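Local coordinates for protein post-proline cleaving enzyme (PDB 4HVT) that probably acts as a serine endopeptidase of the prolyl oligopeptidase family, cutting oligopeptides after proline residues, at residues L560-G565 against L570-A575; I462-V467 against F543-E548; T537-F542 against K624-L629; V641-S646 against R658-V663. All coordinates share one frame; numbering follows the deposited sequence.

Contact 1: residues L560-G565 against L570-A575; sequences LGIKGG and LLVSVA
In the alpha/beta-hydrolase domain, strand 560-565 runs into helix 567-578 through what looks like a nucleophile elbow, and V572, on the helix just after the turn, rests on the backbone of K563 and G564. Segments 560-565 and 570-575 run at 142° to each other, N-to-C. G564 has no side chain to hold the two apart, so CG1 of V572 comes to 3.7 Å from G564 N, and the same methyl lies 3.8 Å from K563 C. CG2 of V572 meets the amide less closely. Here a branched side chain packs on peptide atoms, without any hydrogen bond between the two segments.

A second patch, wholly apolar, lies upstream on the strand. CG1 of I562 sits between its own backbone N and carbonyl carbon (chi1 56°), and the extended second torsion carries CD1 on toward the helix. There CD1 touches the methyl CB of A575 at 3.7 Å and CB of V572 at 3.9 Å, while the chains of I562 and V572 run past each other in opposite senses. K563 points away from the helix and its NZ makes a salt bridge with E483. Such close packing, with glycine at the first position of a Gly-x-Ser-x-Gly sequence (G564, S566, G568), is characteristic of the strand-turn-helix that presents the nucleophile in alpha/beta hydrolases, consistent with S566 filling that role here.

Contact 2: residues I462-V467 against F543-E548; sequences IPYFLV and FAVSEE
V545 supplies most of the apolar side of this contact, fitting both of its methyl groups against I462 and Y464 of the strand. CG1 lies over one face of the Y464 ring in a CH-pi contact, 4.1 Å from the ring centroid and 20° off the normal. It sits nearer the rim than the middle, and the closest ring atom is CG of Y464, 3.9 Å from it. CG2 is shared: it reaches CD1 of Y464 at 4.0 Å and, in the other direction along the strand, CG2 of I462 at 4.1 Å. The rest of I462 leads away from the helix segment. CG1 of V545 thus goes wholly to the tyrosine, while CG2 lies in the angle between that ring and I462.

The polar part of the contact depends on water. Y464 OH donates to a water molecule at 2.7 Å, and this water in turn donates to OE2 of E548 at 2.9 Å, so the phenol and the carboxylate are joined without bonding directly. Next to this bridge the aliphatic CG of E548 packs against Y464 OH at 3.5 Å. The side chain of E548 bends at chi2, and its carboxylate plane stands 82° from the ring.

Strand 461-469 lies between strands 447-455 and 510-514 near one margin of the mixed sheet, and helix 536-551 passes over it, segments 462-467 and 543-548 crossing at -52°. Around the same side chains, V512 and L549 also touch Y464, and A514 touches V545.

Contact 3: residues T537-F542 against K624-L629; sequences TAFNDF and KKYAPL
Y626 offers F539 one face of its ring, and the meeting can be followed outward from the tyrosine's CB. That carbon already lies 4.0 Å from CE2 of F539. The next atom, CG, makes the closest approach of all, 3.7 Å to the same CE2. Beyond it the ring divides: CD1 lies 3.8 Å from CE2 and also meets CZ of F539 at 4.1 Å, whereas CD2 has CE2 alone within this range, at 4.0 Å. One step further, CE1 is only just in touch with CE2. CE2 does most of the touching and stands over the CB end of the tyrosine ring, with CZ beside it.

The flat groups form a T-shaped (edge-to-face) pair, with centroids 5.1 Å apart and planes at 68°. A chi1 of 71° places the ring of Y626 in front of F539, and a chi2 of 76° turns its face that way. The C-H at CE2 of F539 is thus directed at the pi cloud, the electrostatically favourable way round for such a pair.

Both residues are buried, and helix 567-578 borders them: L571 and V574 touch F539, and Q578 touches Y626. The result is an edge-to-face pair between helix 536-551 and segment 624-629, part of the helical layer that packs on the central sheet of an alpha/beta-hydrolase domain.

Contact 4: residues V641-S646 against R658-V663; sequences VLITDS and RIFEYV
With CG1 beside its backbone N (chi1 -60°) and the outer torsion extended, I643 sends CD1 straight to the helix, where F660, its CG opposite the backbone N (chi1 -165°), brings its ring within reach of that methyl. These two belong to a beta-alpha-beta unit of the alpha/beta-hydrolase sheet, in which helix 655-664 returns roughly antiparallel to strand 640-646 before the chain enters strand 672-677. CD1 of I643 is 3.5 Å from CD2 of F660, approaching the ring obliquely, and CG1 of I643 follows at 3.9 Å from the same carbon. The isoleucine tip also fits against the helix backbone, with CD1 3.7 Å from E661 N. OE1 of E661 skirts that methyl, but both carboxylate oxygens are held elsewhere, OE1 by T672 and OE2 in a salt bridge with R42.

Further along the strand D645 faces R658. The pair is opposite in charge, yet no salt bridge forms: OD1 of D645 remains 4.7 Å from NE of R658, and the carboxylate and guanidinium planes stand 77° apart. The guanidinium is taken up by E676 and by carbonyls of the N-terminal region, including L27 and A30, so the attraction between D645 and R658 is probably only long-range. What does touch is D645 OD2, 3.7 Å from CG of R658 and 3.2 Å from R658 N, where the angle is too poor for a hydrogen bond.

Followed from the N terminus, the chain first lays down strand 461-469, and contact 2 closes about 75 residues later, when helix 536-551 packs on it. Contact 3 opens on an earlier turn of that helix, so contacts 2 and 3 cross. Before contact 3 closes at 624-629, the short return of contact 1 is completed within its span. Contact 4 follows as a separate short loop. Helix 567-578 is the meeting place: A575 touches F543, V574 touches both F539 and Y626 O, and S573 touches P628 and F660. Contacts 1, 2 and 4 tie helices to three strands of the mixed sheet, and contact 3 joins helix 536-551 to segment 624-629.

Contact 1: residues L560-G565 against L570-A575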
loop_
_atom_site.group_PDB
_atom_site.type_symbol
_atom_site.label_atom_id
_atom_site.label_comp_id
_atom_site.label_asym_id
_atom_site.label_seq_id
_atom_site.Cartn_x
_atom_site.Cartn_y
_atom_site.Cartn_z
ATOM N N LEU A 560 16.104 -4.113 21.735
ATOM C CA LEU A 560 15.388 -4.564 20.528
ATOM C C LEU A 560 13.959 -4.053 20.497
ATOM O O LEU A 560 13.099 -4.435 21.330
ATOM C CB LEU A 560 15.431 -6.095 20.390
ATOM C CG LEU A 560 14.658 -6.631 19.189
ATOM C CD1 LEU A 560 15.134 -5.993 17.864
ATOM C CD2 LEU A 560 14.688 -8.165 19.149
ATOM N N GLY A 561 13.666 -3.221 19.492
ATOM C CA GLY A 561 12.294 -2.778 19.285
ATOM C C GLY A 561 11.724 -3.321 17.990
ATOM O O GLY A 561 12.449 -3.667 17.066
ATOM N N ILE A 562 10.410 -3.502 18.012
ATOM C CA ILE A 562 9.721 -4.085 16.905
ATOM C C ILE A 562 8.580 -3.153 16.506
ATOM O O ILE A 562 8.003 -2.482 17.348
ATOM C CB ILE A 562 9.191 -5.509 17.186
ATOM C CG1 ILE A 562 8.285 -5.546 18.415
ATOM C CG2 ILE A 562 10.348 -6.491 17.315
ATOM C CD1 ILE A 562 7.560 -6.895 18.550
ATOM N N LYS A 563 8.341 -3.063 15.207
ATOM C CA LYS A 563 7.368 -2.101 14.638
ATOM C C LYS A 563 6.566 -2.731 13.488
ATOM O O LYS A 563 7.146 -3.396 12.646
ATOM C CB LYS A 563 8.156 -0.852 14.232
ATOM C CG LYS A 563 7.383 0.261 13.584
ATOM C CD LYS A 563 8.357 1.291 12.966
ATOM C CE LYS A 563 7.733 2.103 11.838
ATOM N NZ LYS A 563 7.424 1.332 10.609
ATOM N N GLY A 564 5.244 -2.568 13.528
ATOM C CA GLY A 564 4.349 -3.095 12.479
ATOM C C GLY A 564 3.001 -2.376 12.481
ATOM O O GLY A 564 2.542 -1.859 13.495
ATOM N N GLY A 565 2.408 -2.261 11.306
ATOM C CA GLY A 565 1.175 -1.510 11.089
ATOM C C GLY A 565 0.149 -2.404 10.402
ATOM O O GLY A 565 0.495 -3.196 9.587
ATOM N N LEU A 570 -1.054 -6.652 14.109
ATOM C CA LEU A 570 -1.286 -8.008 14.685
ATOM C C LEU A 570 -0.005 -8.757 14.996
ATOM O O LEU A 570 0.198 -9.269 16.097
ATOM C CB LEU A 570 -2.206 -8.847 13.769
ATOM C CG LEU A 570 -2.479 -10.269 14.152
ATOM C CD1 LEU A 570 -3.126 -10.343 15.529
ATOM C CD2 LEU A 570 -3.277 -11.029 13.098
ATOM N N LEU A 571 0.897 -8.767 14.015
ATOM C CA LEU A 571 2.186 -9.401 14.141
ATOM C C LEU A 571 2.862 -8.979 15.455
ATOM O O LEU A 571 3.265 -9.803 16.229
ATOM C CB LEU A 571 3.063 -9.063 12.969
ATOM C CG LEU A 571 4.551 -9.452 13.117
ATOM C CD1 LEU A 571 4.706 -10.955 13.238
ATOM C CD2 LEU A 571 5.343 -8.904 11.950
ATOM N N VAL A 572 2.971 -7.679 15.681
ATOM C CA VAL A 572 3.787 -7.209 16.787
ATOM C C VAL A 572 3.067 -7.303 18.141
ATOM O O VAL A 572 3.714 -7.444 19.145
ATOM C CB VAL A 572 4.402 -5.799 16.579
ATOM C CG1 VAL A 572 5.341 -5.746 15.403
ATOM C CG2 VAL A 572 3.367 -4.698 16.578
ATOM N N SER A 573 1.739 -7.235 18.156
ATOM C CA SER A 573 0.987 -7.499 19.350
ATOM C C SER A 573 0.976 -8.976 19.722
ATOM O O SER A 573 0.967 -9.291 20.917
ATOM C CB SER A 573 -0.402 -6.923 19.273
ATOM O OG SER A 573 -1.169 -7.459 18.201
ATOM N N VAL A 574 0.935 -9.883 18.738
ATOM C CA VAL A 574 1.212 -11.293 18.993
ATOM C C VAL A 574 2.645 -11.512 19.531
ATOM O O VAL A 574 2.842 -12.244 20.510
ATOM C CB VAL A 574 0.998 -12.172 17.775
ATOM C CG1 VAL A 574 1.507 -13.576 18.076
ATOM C CG2 VAL A 574 -0.460 -12.149 17.355
ATOM N N ALA A 575 3.630 -10.899 18.894
ATOM C CA ALA A 575 5.017 -11.092 19.267
ATOM C C ALA A 575 5.210 -10.734 20.739
ATOM O O ALA A 575 5.870 -11.442 21.509
ATOM C CB ALA A 575 5.950 -10.275 18.383
#

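Contact 2: residues I462-V467 against F543-E548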
loop_
_atom_site.group_PDB
_atom_site.type_symbol
_atom_site.label_atom_id
_atom_site.label_comp_id
_atom_site.label_asym_id
_atom_site.label_seq_id
_atom_site.Cartn_x
_atom_site.Cartn_y
_atom_site.Cartn_z
ATOM N N ILE A 462 14.529 -17.766 6.141
ATOM C CA ILE A 462 13.758 -16.552 6.119
ATOM C C ILE A 462 14.740 -15.432 5.848
ATOM O O ILE A 462 15.634 -15.203 6.642
ATOM C CB ILE A 462 13.089 -16.293 7.520
ATOM C CG1 ILE A 462 12.278 -17.522 7.980
ATOM C CG2 ILE A 462 12.226 -15.040 7.511
ATOM C CD1 ILE A 462 11.235 -18.057 7.022
ATOM N N PRO A 463 14.558 -14.718 4.737
ATOM C CA PRO A 463 15.439 -13.601 4.454
ATOM C C PRO A 463 15.226 -12.471 5.429
ATOM O O PRO A 463 14.106 -12.235 5.900
ATOM C CB PRO A 463 14.984 -13.106 3.079
ATOM C CG PRO A 463 14.179 -14.195 2.499
ATOM C CD PRO A 463 13.562 -14.915 3.680
ATOM N N TYR A 464 16.297 -11.754 5.706
ATOM C CA TYR A 464 16.184 -10.467 6.318
ATOM C C TYR A 464 17.320 -9.539 5.863
ATOM O O TYR A 464 18.393 -9.994 5.453
ATOM C CB TYR A 464 16.123 -10.540 7.852
ATOM C CG TYR A 464 17.337 -11.046 8.605
ATOM C CD1 TYR A 464 17.538 -12.422 8.819
ATOM C CD2 TYR A 464 18.232 -10.176 9.158
ATOM C CE1 TYR A 464 18.617 -12.915 9.562
ATOM C CE2 TYR A 464 19.299 -10.651 9.903
ATOM C CZ TYR A 464 19.489 -12.016 10.122
ATOM O OH TYR A 464 20.632 -12.412 10.848
ATOM N N PHE A 465 17.020 -8.255 5.922
ATOM C CA PHE A 465 17.892 -7.157 5.547
ATOM C C PHE A 465 18.343 -6.377 6.775
ATOM O O PHE A 465 17.520 -5.899 7.597
ATOM C CB PHE A 465 17.224 -6.279 4.518
ATOM C CG PHE A 465 17.026 -6.983 3.222
ATOM C CD1 PHE A 465 18.003 -6.970 2.250
ATOM C CD2 PHE A 465 15.881 -7.715 2.996
ATOM C CE1 PHE A 465 17.826 -7.664 1.039
ATOM C CE2 PHE A 465 15.697 -8.433 1.854
ATOM C CZ PHE A 465 16.645 -8.378 0.819
ATOM N N LEU A 466 19.660 -6.292 6.912
ATOM C CA LEU A 466 20.278 -5.693 8.052
ATOM C C LEU A 466 21.063 -4.449 7.578
ATOM O O LEU A 466 21.894 -4.562 6.660
ATOM C CB LEU A 466 21.247 -6.703 8.641
ATOM C CG LEU A 466 22.162 -6.199 9.735
ATOM C CD1 LEU A 466 21.451 -5.776 11.017
ATOM C CD2 LEU A 466 23.204 -7.284 10.044
ATOM N N VAL A 467 20.797 -3.281 8.174
ATOM C CA VAL A 467 21.482 -2.026 7.830
ATOM C C VAL A 467 22.054 -1.415 9.116
ATOM O O VAL A 467 21.361 -1.312 10.147
ATOM C CB VAL A 467 20.531 -0.998 7.193
ATOM C CG1 VAL A 467 21.206 0.366 6.986
ATOM C CG2 VAL A 467 20.064 -1.521 5.857
ATOM N N PHE A 543 10.134 -14.533 15.157
ATOM C CA PHE A 543 10.961 -14.913 16.325
ATOM C C PHE A 543 12.351 -15.439 15.890
ATOM O O PHE A 543 13.383 -15.148 16.528
ATOM C CB PHE A 543 10.265 -15.965 17.206
ATOM C CG PHE A 543 8.920 -15.550 17.718
ATOM C CD1 PHE A 543 8.690 -14.262 18.193
ATOM C CD2 PHE A 543 7.861 -16.449 17.701
ATOM C CE1 PHE A 543 7.474 -13.895 18.672
ATOM C CE2 PHE A 543 6.629 -16.085 18.195
ATOM C CZ PHE A 543 6.409 -14.805 18.646
ATOM N N ALA A 544 12.372 -16.255 14.834
ATOM C CA ALA A 544 13.633 -16.787 14.286
ATOM C C ALA A 544 14.615 -15.657 13.933
ATOM O O ALA A 544 15.761 -15.740 14.248
ATOM C CB ALA A 544 13.367 -17.666 13.082
ATOM N N VAL A 545 14.132 -14.624 13.268
ATOM C CA VAL A 545 14.955 -13.460 13.006
ATOM C C VAL A 545 15.354 -12.712 14.306
ATOM O O VAL A 545 16.542 -12.359 14.490
ATOM C CB VAL A 545 14.255 -12.544 11.969
ATOM C CG1 VAL A 545 15.069 -11.305 11.771
ATOM C CG2 VAL A 545 14.096 -13.266 10.635
ATOM N N SER A 546 14.403 -12.492 15.206
ATOM C CA SER A 546 14.666 -11.781 16.466
ATOM C C SER A 546 15.803 -12.504 17.234
ATOM O O SER A 546 16.780 -11.893 17.668
ATOM C CB SER A 546 13.378 -11.686 17.309
ATOM O OG SER A 546 12.364 -10.914 16.668
ATOM N N GLU A 547 15.678 -13.814 17.362
ATOM C CA GLU A 547 16.649 -14.627 18.112
ATOM C C GLU A 547 17.994 -14.626 17.457
ATOM O O GLU A 547 19.028 -14.656 18.163
ATOM C CB GLU A 547 16.146 -16.066 18.214
ATOM C CG GLU A 547 14.968 -16.175 19.154
ATOM C CD GLU A 547 14.361 -17.548 19.212
ATOM O OE1 GLU A 547 14.293 -18.248 18.180
ATOM O OE2 GLU A 547 13.878 -17.902 20.312
ATOM N N GLU A 548 18.011 -14.596 16.133
ATOM C CA GLU A 548 19.258 -14.590 15.420
ATOM C C GLU A 548 19.997 -13.264 15.620
ATOM O O GLU A 548 21.231 -13.253 15.728
ATOM C CB GLU A 548 19.049 -14.940 13.944
ATOM C CG GLU A 548 20.323 -15.019 13.148
ATOM C CD GLU A 548 21.134 -16.276 13.427
ATOM O OE1 GLU A 548 20.878 -17.029 14.421
ATOM O OE2 GLU A 548 22.056 -16.527 12.646
HETATM O O HOH W 1 21.465 -14.935 10.329
#

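Contact 3: residues T537-F542 against K624-L629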
loop_
_atom_site.group_PDB
_atom_site.type_symbol
_atom_site.label_atom_id
_atom_site.label_comp_id
_atom_site.label_asym_id
_atom_site.label_seq_id
_atom_site.Cartn_x
_atom_site.Cartn_y
_atom_site.Cartn_z
ATOM N N THR A 537 2.946 -19.616 11.717
ATOM C CA THR A 537 4.156 -19.758 10.947
ATOM C C THR A 537 4.817 -18.360 10.707
ATOM O O THR A 537 6.031 -18.215 10.891
ATOM C CB THR A 537 3.878 -20.530 9.639
ATOM O OG1 THR A 537 3.594 -21.893 9.943
ATOM C CG2 THR A 537 5.081 -20.458 8.650
ATOM N N ALA A 538 4.027 -17.349 10.388
ATOM C CA ALA A 538 4.553 -15.998 10.209
ATOM C C ALA A 538 5.220 -15.526 11.492
ATOM O O ALA A 538 6.322 -14.981 11.472
ATOM C CB ALA A 538 3.444 -15.021 9.804
ATOM N N PHE A 539 4.550 -15.746 12.607
ATOM C CA PHE A 539 5.014 -15.265 13.870
ATOM C C PHE A 539 6.334 -15.970 14.268
ATOM O O PHE A 539 7.253 -15.330 14.718
ATOM C CB PHE A 539 3.959 -15.417 14.956
ATOM C CG PHE A 539 2.552 -14.911 14.568
ATOM C CD1 PHE A 539 2.357 -13.762 13.806
ATOM C CD2 PHE A 539 1.423 -15.566 15.019
ATOM C CE1 PHE A 539 1.095 -13.307 13.449
ATOM C CE2 PHE A 539 0.165 -15.096 14.680
ATOM C CZ PHE A 539 0.000 -13.965 13.898
ATOM N N ASN A 540 6.395 -17.284 14.038
ATOM C CA ASN A 540 7.597 -18.060 14.293
ATOM C C ASN A 540 8.763 -17.540 13.457
ATOM O O ASN A 540 9.877 -17.446 13.962
ATOM C CB ASN A 540 7.377 -19.527 13.966
ATOM C CG ASN A 540 6.449 -20.207 14.953
ATOM O OD1 ASN A 540 6.171 -19.689 16.036
ATOM N ND2 ASN A 540 5.998 -21.391 14.594
ATOM N N ASP A 541 8.499 -17.178 12.202
ATOM C CA ASP A 541 9.554 -16.621 11.330
ATOM C C ASP A 541 10.122 -15.356 11.945
ATOM O O ASP A 541 11.310 -15.106 11.939
ATOM C CB ASP A 541 9.003 -16.311 9.959
ATOM C CG ASP A 541 8.734 -17.565 9.145
ATOM O OD1 ASP A 541 9.111 -18.640 9.631
ATOM O OD2 ASP A 541 8.122 -17.476 8.036
ATOM N N PHE A 542 9.236 -14.550 12.485
ATOM C CA PHE A 542 9.643 -13.289 13.081
ATOM C C PHE A 542 10.521 -13.576 14.327
ATOM O O PHE A 542 11.528 -12.959 14.509
ATOM C CB PHE A 542 8.385 -12.519 13.469
ATOM C CG PHE A 542 8.633 -11.080 13.819
ATOM C CD1 PHE A 542 9.036 -10.164 12.858
ATOM C CD2 PHE A 542 8.409 -10.628 15.091
ATOM C CE1 PHE A 542 9.236 -8.839 13.160
ATOM C CE2 PHE A 542 8.674 -9.292 15.419
ATOM C CZ PHE A 542 9.059 -8.407 14.455
ATOM N N LYS A 624 -7.699 -18.194 18.725
ATOM C CA LYS A 624 -7.533 -17.940 20.145
ATOM C C LYS A 624 -6.166 -18.315 20.682
ATOM O O LYS A 624 -5.813 -17.792 21.689
ATOM C CB LYS A 624 -8.614 -18.694 20.970
ATOM C CG LYS A 624 -9.990 -18.054 20.818
ATOM C CD LYS A 624 -11.141 -18.925 21.334
ATOM C CE LYS A 624 -11.100 -19.118 22.811
ATOM N NZ LYS A 624 -12.287 -19.901 23.268
ATOM N N LYS A 625 -5.421 -19.221 20.061
ATOM C CA LYS A 625 -4.090 -19.537 20.547
ATOM C C LYS A 625 -3.123 -18.337 20.457
ATOM O O LYS A 625 -2.147 -18.250 21.248
ATOM C CB LYS A 625 -3.471 -20.726 19.832
ATOM C CG LYS A 625 -4.153 -22.049 20.087
ATOM C CD LYS A 625 -3.527 -23.116 19.210
ATOM C CE LYS A 625 -4.446 -24.325 19.040
ATOM N NZ LYS A 625 -3.827 -25.237 18.023
ATOM N N TYR A 626 -3.369 -17.437 19.505
ATOM C CA TYR A 626 -2.483 -16.307 19.311
ATOM C C TYR A 626 -3.097 -14.970 19.558
ATOM O O TYR A 626 -2.329 -13.994 19.786
ATOM C CB TYR A 626 -1.800 -16.312 17.943
ATOM C CG TYR A 626 -2.697 -16.017 16.755
ATOM C CD1 TYR A 626 -3.110 -14.730 16.493
ATOM C CD2 TYR A 626 -3.084 -17.030 15.877
ATOM C CE1 TYR A 626 -3.911 -14.438 15.395
ATOM C CE2 TYR A 626 -3.897 -16.743 14.779
ATOM C CZ TYR A 626 -4.267 -15.445 14.517
ATOM O OH TYR A 626 -5.073 -15.218 13.401
ATOM N N ALA A 627 -4.428 -14.871 19.512
ATOM C CA ALA A 627 -5.084 -13.573 19.558
ATOM C C ALA A 627 -4.592 -12.818 20.806
ATOM O O ALA A 627 -4.715 -13.343 21.886
ATOM C CB ALA A 627 -6.598 -13.742 19.566
ATOM N N PRO A 628 -4.029 -11.601 20.639
ATOM C CA PRO A 628 -3.407 -10.957 21.839
ATOM C C PRO A 628 -4.371 -10.743 22.984
ATOM O O PRO A 628 -3.986 -10.946 24.159
ATOM C CB PRO A 628 -2.859 -9.618 21.290
ATOM C CG PRO A 628 -2.730 -9.838 19.845
ATOM C CD PRO A 628 -3.779 -10.862 19.406
ATOM N N LEU A 629 -5.635 -10.420 22.707
ATOM C CA LEU A 629 -6.580 -10.110 23.831
ATOM C C LEU A 629 -6.964 -11.349 24.586
ATOM O O LEU A 629 -7.455 -11.254 25.753
ATOM C CB LEU A 629 -7.853 -9.416 23.330
ATOM C CG LEU A 629 -7.667 -8.069 22.619
ATOM C CD1 LEU A 629 -9.015 -7.616 22.066
ATOM C CD2 LEU A 629 -7.132 -7.036 23.582
#

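Contact 4: residues V641-S646 against R658-V663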
loop_
_atom_site.group_PDB
_atom_site.type_symbol
_atom_site.label_atom_id
_atom_site.label_comp_id
_atom_site.label_asym_id
_atom_site.label_seq_id
_atom_site.Cartn_x
_atom_site.Cartn_y
_atom_site.Cartn_z
ATOM N N VAL A 641 4.930 -0.279 24.934
ATOM C CA VAL A 641 4.313 -0.293 23.631
ATOM C C VAL A 641 3.684 1.058 23.331
ATOM O O VAL A 641 3.057 1.691 24.192
ATOM C CB VAL A 641 3.284 -1.433 23.475
ATOM C CG1 VAL A 641 2.266 -1.384 24.572
ATOM C CG2 VAL A 641 2.577 -1.380 22.128
ATOM N N LEU A 642 3.855 1.502 22.087
ATOM C CA LEU A 642 3.155 2.657 21.537
ATOM C C LEU A 642 2.048 2.142 20.626
ATOM O O LEU A 642 2.301 1.360 19.746
ATOM C CB LEU A 642 4.129 3.514 20.684
ATOM C CG LEU A 642 3.493 4.676 19.896
ATOM C CD1 LEU A 642 2.798 5.674 20.808
ATOM C CD2 LEU A 642 4.546 5.484 19.110
ATOM N N ILE A 643 0.800 2.516 20.919
ATOM C CA ILE A 643 -0.367 2.015 20.155
ATOM C C ILE A 643 -0.956 3.195 19.427
ATOM O O ILE A 643 -1.169 4.260 20.005
ATOM C CB ILE A 643 -1.414 1.456 21.100
ATOM C CG1 ILE A 643 -0.880 0.278 21.958
ATOM C CG2 ILE A 643 -2.585 1.017 20.296
ATOM C CD1 ILE A 643 -1.746 -0.093 23.167
ATOM N N THR A 644 -1.190 3.061 18.134
ATOM C CA THR A 644 -1.787 4.192 17.387
ATOM C C THR A 644 -3.043 3.784 16.624
ATOM O O THR A 644 -3.124 2.674 16.100
ATOM C CB THR A 644 -0.773 4.826 16.410
ATOM O OG1 THR A 644 -0.545 3.954 15.260
ATOM C CG2 THR A 644 0.545 5.103 17.121
ATOM N N ASP A 645 -4.003 4.696 16.540
ATOM C CA ASP A 645 -5.167 4.444 15.708
ATOM C C ASP A 645 -5.814 5.757 15.229
ATOM O O ASP A 645 -5.305 6.846 15.551
ATOM C CB ASP A 645 -6.112 3.498 16.461
ATOM C CG ASP A 645 -6.832 4.148 17.621
ATOM O OD1 ASP A 645 -7.308 5.285 17.492
ATOM O OD2 ASP A 645 -6.992 3.467 18.641
ATOM N N SER A 646 -6.905 5.700 14.453
ATOM C CA SER A 646 -7.536 6.943 13.961
ATOM C C SER A 646 -9.051 6.814 13.940
ATOM O O SER A 646 -9.582 5.771 13.572
ATOM C CB SER A 646 -7.004 7.365 12.583
ATOM O OG SER A 646 -7.725 8.502 12.043
ATOM N N ARG A 658 -7.872 0.964 20.463
ATOM C CA ARG A 658 -8.524 1.424 21.669
ATOM C C ARG A 658 -8.641 0.297 22.679
ATOM O O ARG A 658 -8.255 0.470 23.843
ATOM C CB ARG A 658 -9.911 1.928 21.361
ATOM C CG ARG A 658 -9.948 3.308 20.803
ATOM C CD ARG A 658 -11.286 3.558 20.149
ATOM N NE ARG A 658 -11.443 4.910 19.659
ATOM C CZ ARG A 658 -12.584 5.392 19.162
ATOM N NH1 ARG A 658 -13.700 4.655 19.135
ATOM N NH2 ARG A 658 -12.615 6.645 18.726
ATOM N N ILE A 659 -9.182 -0.854 22.274
ATOM C CA ILE A 659 -9.297 -2.004 23.232
ATOM C C ILE A 659 -7.978 -2.557 23.810
ATOM O O ILE A 659 -7.884 -2.935 25.033
ATOM C CB ILE A 659 -10.222 -3.139 22.667
ATOM C CG1 ILE A 659 -10.601 -4.125 23.763
ATOM C CG2 ILE A 659 -9.628 -3.956 21.491
ATOM C CD1 ILE A 659 -11.451 -3.518 24.840
ATOM N N PHE A 660 -6.933 -2.580 22.952
ATOM C CA PHE A 660 -5.646 -3.018 23.399
ATOM C C PHE A 660 -5.140 -2.046 24.495
ATOM O O PHE A 660 -4.650 -2.482 25.468
ATOM C CB PHE A 660 -4.712 -3.053 22.243
ATOM C CG PHE A 660 -3.441 -3.808 22.475
ATOM C CD1 PHE A 660 -3.438 -5.038 23.100
ATOM C CD2 PHE A 660 -2.263 -3.338 21.891
ATOM C CE1 PHE A 660 -2.278 -5.731 23.276
ATOM C CE2 PHE A 660 -1.108 -4.039 22.040
ATOM C CZ PHE A 660 -1.127 -5.264 22.722
ATOM N N GLU A 661 -5.219 -0.735 24.224
ATOM C CA GLU A 661 -4.853 0.297 25.234
ATOM C C GLU A 661 -5.695 0.117 26.509
ATOM O O GLU A 661 -5.193 0.171 27.629
ATOM C CB GLU A 661 -5.096 1.681 24.669
ATOM C CG GLU A 661 -5.005 2.880 25.600
ATOM C CD GLU A 661 -3.634 3.055 26.259
ATOM O OE1 GLU A 661 -2.662 2.275 26.038
ATOM O OE2 GLU A 661 -3.536 3.984 27.099
ATOM N N TYR A 662 -6.994 -0.059 26.326
ATOM C CA TYR A 662 -7.883 -0.145 27.489
ATOM C C TYR A 662 -7.512 -1.311 28.393
ATOM O O TYR A 662 -7.440 -1.142 29.626
ATOM C CB TYR A 662 -9.338 -0.222 27.045
ATOM C CG TYR A 662 -10.322 -0.208 28.227
ATOM C CD1 TYR A 662 -10.653 -1.364 28.888
ATOM C CD2 TYR A 662 -10.926 0.966 28.591
ATOM C CE1 TYR A 662 -11.557 -1.340 29.947
ATOM C CE2 TYR A 662 -11.800 1.025 29.639
ATOM C CZ TYR A 662 -12.119 -0.125 30.303
ATOM O OH TYR A 662 -13.005 -0.018 31.318
ATOM N N VAL A 663 -7.262 -2.477 27.803
ATOM C CA VAL A 663 -6.897 -3.650 28.584
ATOM C C VAL A 663 -5.479 -3.549 29.148
ATOM O O VAL A 663 -5.259 -3.843 30.324
ATOM C CB VAL A 663 -7.094 -4.967 27.805
ATOM C CG1 VAL A 663 -6.828 -6.158 28.727
ATOM C CG2 VAL A 663 -8.508 -5.016 27.281
#